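Local coordinates for 3-deoxy-D-manno-octulosonate 8-phosphate phosphatase KdsC (Haemophilus influenzae Rd, PDB 1K1E), which hydrolyses 3-deoxy-D-manno-octulosonate 8-phosphate to 3-deoxy-D-manno-octulosonate and inorganic phosphate, a magnesium-dependent step in lipopolysaccharide biosynthesis, at residues V11-D16 with A103-D108. Sequence-based numbering, arbitrary orientation.
With CO (cobalt (II) ion), chain M.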
ATOM      1  N   VAL A  11      26.525  -5.459   6.779  1.00 12.14           N
ATOM      2  CA  VAL A  11      25.525  -4.656   6.065  1.00 10.49           C
ATOM      3  C   VAL A  11      24.788  -3.886   7.129  1.00 16.69           C
ATOM      4  O   VAL A  11      24.288  -4.468   8.105  1.00 16.45           O
ATOM      5  CB  VAL A  11      24.544  -5.543   5.361  1.00 16.77           C
ATOM      6  CG1 VAL A  11      23.316  -4.700   4.840  1.00 13.60           C
ATOM      7  CG2 VAL A  11      25.244  -6.224   4.234  1.00 16.88           C
ATOM      8  N   ILE A  12      24.794  -2.567   7.006  1.00 11.26           N
ATOM      9  CA  ILE A  12      24.037  -1.689   7.923  1.00 11.24           C
ATOM     10  C   ILE A  12      22.846  -1.152   7.090  1.00 12.35           C
ATOM     11  O   ILE A  12      23.042  -0.604   5.955  1.00 12.13           O
ATOM     12  CB  ILE A  12      24.888  -0.465   8.343  1.00  5.69           C
ATOM     13  CG1 ILE A  12      26.071  -0.905   9.192  1.00  8.64           C
ATOM     14  CG2 ILE A  12      24.030   0.540   9.152  1.00 11.11           C
ATOM     15  CD1 ILE A  12      27.057   0.237   9.328  1.00 13.79           C
ATOM     16  N   THR A  13      21.651  -1.244   7.651  1.00  9.93           N
ATOM     17  CA  THR A  13      20.495  -0.774   6.940  1.00  9.21           C
ATOM     18  C   THR A  13      19.680   0.284   7.698  1.00 14.47           C
ATOM     19  O   THR A  13      19.402   0.181   8.909  1.00 12.95           O
ATOM     20  CB  THR A  13      19.545  -1.965   6.541  1.00 14.13           C
ATOM     21  OG1 THR A  13      18.447  -1.440   5.784  1.00 13.34           O
ATOM     22  CG2 THR A  13      18.934  -2.609   7.726  1.00  9.65           C
ATOM     23  N   ASP A  14      19.350   1.347   6.972  1.00 12.58           N
ATOM     24  CA  ASP A  14      18.459   2.368   7.485  1.00 13.33           C
ATOM     25  C   ASP A  14      17.107   1.639   7.594  1.00 13.35           C
ATOM     26  O   ASP A  14      16.897   0.549   7.044  1.00 11.15           O
ATOM     27  CB  ASP A  14      18.322   3.523   6.456  1.00 12.87           C
ATOM     28  CG  ASP A  14      17.172   4.440   6.766  1.00 20.00           C
ATOM     29  OD1 ASP A  14      16.962   4.752   7.951  1.00 15.01           O
ATOM     30  OD2 ASP A  14      16.499   4.864   5.819  1.00 17.08           O
ATOM     31  N   VAL A  15      16.172   2.213   8.351  1.00 14.64           N
ATOM     32  CA  VAL A  15      14.867   1.585   8.465  1.00  9.50           C
ATOM     33  C   VAL A  15      13.745   2.192   7.612  1.00 18.58           C
ATOM     34  O   VAL A  15      13.244   1.564   6.686  1.00 13.22           O
ATOM     35  CB  VAL A  15      14.361   1.583   9.976  1.00 12.46           C
ATOM     36  CG1 VAL A  15      12.926   1.084  10.073  1.00 18.36           C
ATOM     37  CG2 VAL A  15      15.301   0.677  10.792  1.00 22.39           C
ATOM     38  N   ASP A  16      13.353   3.415   7.924  1.00 14.63           N
ATOM     39  CA  ASP A  16      12.196   3.973   7.194  1.00 14.04           C
ATOM     40  C   ASP A  16      12.528   4.312   5.791  1.00 13.26           C
ATOM     41  O   ASP A  16      13.438   5.069   5.564  1.00 14.07           O
ATOM     42  CB  ASP A  16      11.668   5.193   7.934  1.00 14.29           C
ATOM     43  CG  ASP A  16      11.205   4.829   9.338  1.00 12.87           C
ATOM     44  OD1 ASP A  16      10.269   3.996   9.425  1.00 18.45           O
ATOM     45  OD2 ASP A  16      11.811   5.313  10.320  1.00 19.98           O
ATOM     46  N   ALA A 103      28.642  -2.354   3.989  1.00 15.27           N
ATOM     47  CA  ALA A 103      27.794  -1.762   2.942  1.00 14.82           C
ATOM     48  C   ALA A 103      26.614  -1.144   3.661  1.00 21.17           C
ATOM     49  O   ALA A 103      26.216  -1.650   4.683  1.00 13.49           O
ATOM     50  CB  ALA A 103      27.284  -2.815   1.972  1.00 13.72           C
ATOM     51  N   TYR A 104      26.046  -0.068   3.101  1.00 11.06           N
ATOM     52  CA  TYR A 104      24.937   0.645   3.728  1.00 13.00           C
ATOM     53  C   TYR A 104      23.821   0.774   2.704  1.00 13.92           C
ATOM     54  O   TYR A 104      24.095   0.889   1.523  1.00 16.55           O
ATOM     55  CB  TYR A 104      25.333   2.080   4.063  1.00 10.83           C
ATOM     56  CG  TYR A 104      24.345   2.826   4.911  1.00 10.26           C
ATOM     57  CD1 TYR A 104      24.357   2.747   6.319  1.00 13.58           C
ATOM     58  CD2 TYR A 104      23.314   3.592   4.316  1.00 13.11           C
ATOM     59  CE1 TYR A 104      23.382   3.395   7.109  1.00 13.82           C
ATOM     60  CE2 TYR A 104      22.396   4.221   5.079  1.00 11.83           C
ATOM     61  CZ  TYR A 104      22.400   4.134   6.452  1.00 12.06           C
ATOM     62  OH  TYR A 104      21.439   4.794   7.177  1.00 16.02           O
ATOM     63  N   ILE A 105      22.582   0.805   3.165  1.00 13.33           N
ATOM     64  CA  ILE A 105      21.480   0.985   2.224  1.00 17.16           C
ATOM     65  C   ILE A 105      20.571   2.047   2.820  1.00 16.04           C
ATOM     66  O   ILE A 105      20.126   1.909   3.959  1.00 15.89           O
ATOM     67  CB  ILE A 105      20.704  -0.373   1.923  1.00  9.14           C
ATOM     68  CG1 ILE A 105      19.485  -0.062   0.993  1.00 10.71           C
ATOM     69  CG2 ILE A 105      20.422  -1.194   3.230  1.00  8.28           C
ATOM     70  CD1 ILE A 105      18.813  -1.400   0.472  1.00  7.93           C
ATOM     71  N   GLY A 106      20.277   3.100   2.051  1.00 14.61           N
ATOM     72  CA  GLY A 106      19.491   4.188   2.618  1.00 11.73           C
ATOM     73  C   GLY A 106      18.593   4.758   1.557  1.00 10.80           C
ATOM     74  O   GLY A 106      18.591   4.279   0.403  1.00 10.48           O
ATOM     75  N   ASP A 107      17.799   5.729   1.971  1.00 10.11           N
ATOM     76  CA  ASP A 107      16.842   6.348   1.014  1.00 10.25           C
ATOM     77  C   ASP A 107      16.790   7.874   1.043  1.00 11.90           C
ATOM     78  O   ASP A 107      16.105   8.452   0.203  1.00 11.92           O
ATOM     79  CB  ASP A 107      15.414   5.907   1.295  1.00  9.36           C
ATOM     80  CG  ASP A 107      14.870   6.467   2.615  1.00 17.80           C
ATOM     81  OD1 ASP A 107      13.765   7.046   2.667  1.00 12.96           O
ATOM     82  OD2 ASP A 107      15.551   6.333   3.636  1.00 13.23           O
ATOM     83  N   ASP A 108      17.421   8.500   2.029  1.00 11.16           N
ATOM     84  CA  ASP A 108      17.268   9.970   2.134  1.00 13.88           C
ATOM     85  C   ASP A 108      18.501  10.734   2.553  1.00 16.80           C
ATOM     86  O   ASP A 108      19.575  10.133   2.787  1.00 11.29           O
ATOM     87  CB  ASP A 108      16.077  10.282   3.112  1.00 11.69           C
ATOM     88  CG  ASP A 108      15.364  11.602   2.798  1.00 15.25           C
ATOM     89  OD1 ASP A 108      14.385  11.914   3.541  1.00 10.84           O
ATOM     90  OD2 ASP A 108      15.756  12.282   1.804  1.00 14.31           O
TER
HETATM   91 CO    CO M 201      15.150   6.394   5.628  1.00 12.86          CO
HETATM   92  O   HOH W   1      14.869   6.256   7.788  1.00 12.01           O
HETATM   93  O   HOH W   2      13.589   7.741   5.271  1.00 12.36           O
HETATM   94  O   HOH W   3      16.676   7.839   5.968  1.00 15.61           O
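Two central parallel strands of the HAD-type Rossmann-like sheet, 10-14 and 102-106, pair here, and their C-terminal edge carries a cobalt site, with Asp16 and Asp107 in the loops beyond. Backbone hydrogen bonds run from Ile12 N to Ala103 O (2.9 Å), Ile105 N to Ile12 O (3.2 Å, the most bent at 140°) and Asp14 N to Ile105 O. On one face Ile12 CG2 lies 3.6 Å from Tyr104 CE1, and the phenol reaches forward to Asp14 CB, its OH hydrogen-bonded to Asp111. On the other, Thr13 and Ile105 run side by side, covered by helix 147-158. Thr13 OG1, 3.2 Å from Ile105 CG2, donates a hydrogen bond to Asp14 O on a lone pair in the carbonyl plane. With CG anti to the backbone N (chi1 166°), Asp14 sends OD2 to the metal; its OD1 forms a salt bridge with Lys84. Asp16 binds through its carbonyl, while its OD1 forms a salt bridge with Lys34. Three waters complete six ligands, in the place magnesium probably takes. Asp107 OD1 accepts a hydrogen bond from water 2 and forms a salt bridge with Arg39 of a second subunit, while Asp107 OD2 and Asp14 OD2, 2.8 Å apart, each sit 2.0 Å from the cobalt.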